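Local coordinates for protein glucokinase (Streptomyces griseus, PDB 3VGL) that probably phosphorylates D-glucose at the expense of ATP, giving glucose 6-phosphate and ADP, as a zinc-containing glucokinase of the ROK family, at residues W111-F116 with L293-G298. Residues are numbered along the deposited sequence; the frame is centred on the assembly and turned at random.
Sequences WGEYRF and LAAQLG
The carboxylate of Glu113, near the end of helix 105-116, receives two successive backbone amides of the turn that follows strand 291-294, a worked example of one acidic group fixing a reversal of the chain. Gln296 N donates to OE1 of Glu113 over 2.8 Å, arriving on the syn side but 33° out of the carboxylate plane. Leu297 N meets the syn lone pair of Glu113 OE2, also at 2.8 Å, and this bond is the straighter of the two, with an N-H...O angle of 162°. OE1 is further gripped by the amide of Ala118, just beyond the helix, so three N-H groups hold the buried carboxylate and keep it from turning. The side chain is bent at chi2 (-66°), and in this shape its carboxylate meets the two turn amides. Replacing Glu113 by an alanine would probably leave the amides of Gln296 and Leu297 without their acceptors and the turn freer to shift.

Van der Waals contacts pack beside this polar centre. Ala295 CB lies 3.5 Å from Glu113 OE2, while Ile257 of strand 255-259 touches both residues. Leu297 lies alongside the acid, and its CD1 reaches the helix backbone, 3.7 Å from Gly112 O, with a looser, apolar approach to Phe116 CB at 4.5 Å.

The turn itself is type I, closed by Gly298 N bonding to Ala295 O at 3.0 Å. Carboxylate capture of consecutive turn amides here joins a helix to the loop after an edge strand of the second five-stranded sheet, within the two-domain actin-like ATPase fold of ROK kinases.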
# COMPACT_ATOMS: atom_id res chain seq x y z
N TRP A 111 30.51 12.54 -0.69
CA TRP A 111 31.69 13.35 -0.93
C TRP A 111 32.95 12.47 -1.11
O TRP A 111 33.74 12.69 -2.04
CB TRP A 111 31.86 14.39 0.19
CG TRP A 111 33.01 15.31 -0.07
CD1 TRP A 111 34.22 15.30 0.56
CD2 TRP A 111 33.06 16.34 -1.06
NE1 TRP A 111 35.04 16.28 0.01
CE2 TRP A 111 34.35 16.93 -0.98
CE3 TRP A 111 32.15 16.82 -2.02
CZ2 TRP A 111 34.74 18.00 -1.81
CZ3 TRP A 111 32.55 17.87 -2.85
CH2 TRP A 111 33.83 18.45 -2.73
N GLY A 112 33.13 11.47 -0.23
CA GLY A 112 34.30 10.56 -0.34
C GLY A 112 34.33 9.86 -1.68
O GLY A 112 35.37 9.76 -2.32
N GLU A 113 33.17 9.37 -2.13
CA GLU A 113 33.09 8.67 -3.41
C GLU A 113 33.27 9.61 -4.59
O GLU A 113 33.85 9.24 -5.62
CB GLU A 113 31.78 7.89 -3.52
CG GLU A 113 31.75 6.66 -2.60
CD GLU A 113 32.78 5.61 -3.03
OE1 GLU A 113 32.90 5.33 -4.25
OE2 GLU A 113 33.44 5.02 -2.14
N TYR A 114 32.77 10.83 -4.45
CA TYR A 114 32.90 11.84 -5.50
C TYR A 114 34.39 12.20 -5.71
O TYR A 114 34.90 12.26 -6.84
CB TYR A 114 32.07 13.07 -5.17
CG TYR A 114 32.36 14.22 -6.10
CD1 TYR A 114 31.98 14.17 -7.44
CD2 TYR A 114 33.06 15.33 -5.64
CE1 TYR A 114 32.29 15.22 -8.30
CE2 TYR A 114 33.37 16.37 -6.49
CZ TYR A 114 32.98 16.32 -7.81
OH TYR A 114 33.29 17.36 -8.64
N ARG A 115 35.08 12.39 -4.59
CA ARG A 115 36.49 12.79 -4.63
C ARG A 115 37.46 11.65 -4.96
O ARG A 115 38.44 11.85 -5.71
CB ARG A 115 36.89 13.44 -3.30
CG ARG A 115 36.19 14.75 -2.96
CD ARG A 115 36.64 15.91 -3.83
NE ARG A 115 38.07 15.85 -4.10
CZ ARG A 115 39.01 16.39 -3.33
NH1 ARG A 115 38.70 17.05 -2.21
NH2 ARG A 115 40.28 16.25 -3.68
N PHE A 116 37.22 10.48 -4.38
CA PHE A 116 38.24 9.42 -4.32
C PHE A 116 37.73 8.07 -4.79
O PHE A 116 38.49 7.09 -4.83
CB PHE A 116 38.81 9.29 -2.90
CG PHE A 116 39.24 10.60 -2.28
CD1 PHE A 116 40.30 11.34 -2.82
CD2 PHE A 116 38.59 11.09 -1.14
CE1 PHE A 116 40.69 12.55 -2.23
CE2 PHE A 116 38.99 12.30 -0.55
CZ PHE A 116 40.04 13.03 -1.10
N LEU A 293 26.54 1.81 -9.13
CA LEU A 293 27.91 1.42 -8.78
C LEU A 293 28.08 1.17 -7.30
O LEU A 293 27.48 1.87 -6.48
CB LEU A 293 28.91 2.51 -9.19
CG LEU A 293 28.86 2.94 -10.67
CD1 LEU A 293 29.72 4.17 -10.88
CD2 LEU A 293 29.29 1.79 -11.56
N ALA A 294 28.91 0.19 -6.95
CA ALA A 294 29.31 0.05 -5.56
C ALA A 294 30.24 1.20 -5.18
O ALA A 294 31.07 1.63 -5.99
CB ALA A 294 30.05 -1.27 -5.37
N ALA A 295 30.09 1.68 -3.95
CA ALA A 295 31.08 2.58 -3.37
C ALA A 295 32.45 1.91 -3.46
O ALA A 295 32.65 0.80 -2.97
CB ALA A 295 30.73 2.89 -1.90
N GLN A 296 33.38 2.58 -4.14
CA GLN A 296 34.74 2.06 -4.26
C GLN A 296 35.44 1.91 -2.91
O GLN A 296 36.28 1.01 -2.72
CB GLN A 296 35.54 2.95 -5.19
CG GLN A 296 35.25 2.69 -6.65
CD GLN A 296 36.17 3.47 -7.56
OE1 GLN A 296 37.23 3.93 -7.14
NE2 GLN A 296 35.75 3.65 -8.81
N LEU A 297 35.10 2.80 -1.98
CA LEU A 297 35.64 2.77 -0.63
C LEU A 297 34.82 1.88 0.30
O LEU A 297 35.18 1.70 1.48
CB LEU A 297 35.73 4.19 -0.06
CG LEU A 297 36.54 5.20 -0.89
CD1 LEU A 297 36.19 6.64 -0.46
CD2 LEU A 297 38.04 4.94 -0.80
N GLY A 298 33.73 1.33 -0.23
CA GLY A 298 32.85 0.46 0.55
C GLY A 298 32.35 1.21 1.77
O GLY A 298 32.09 2.41 1.70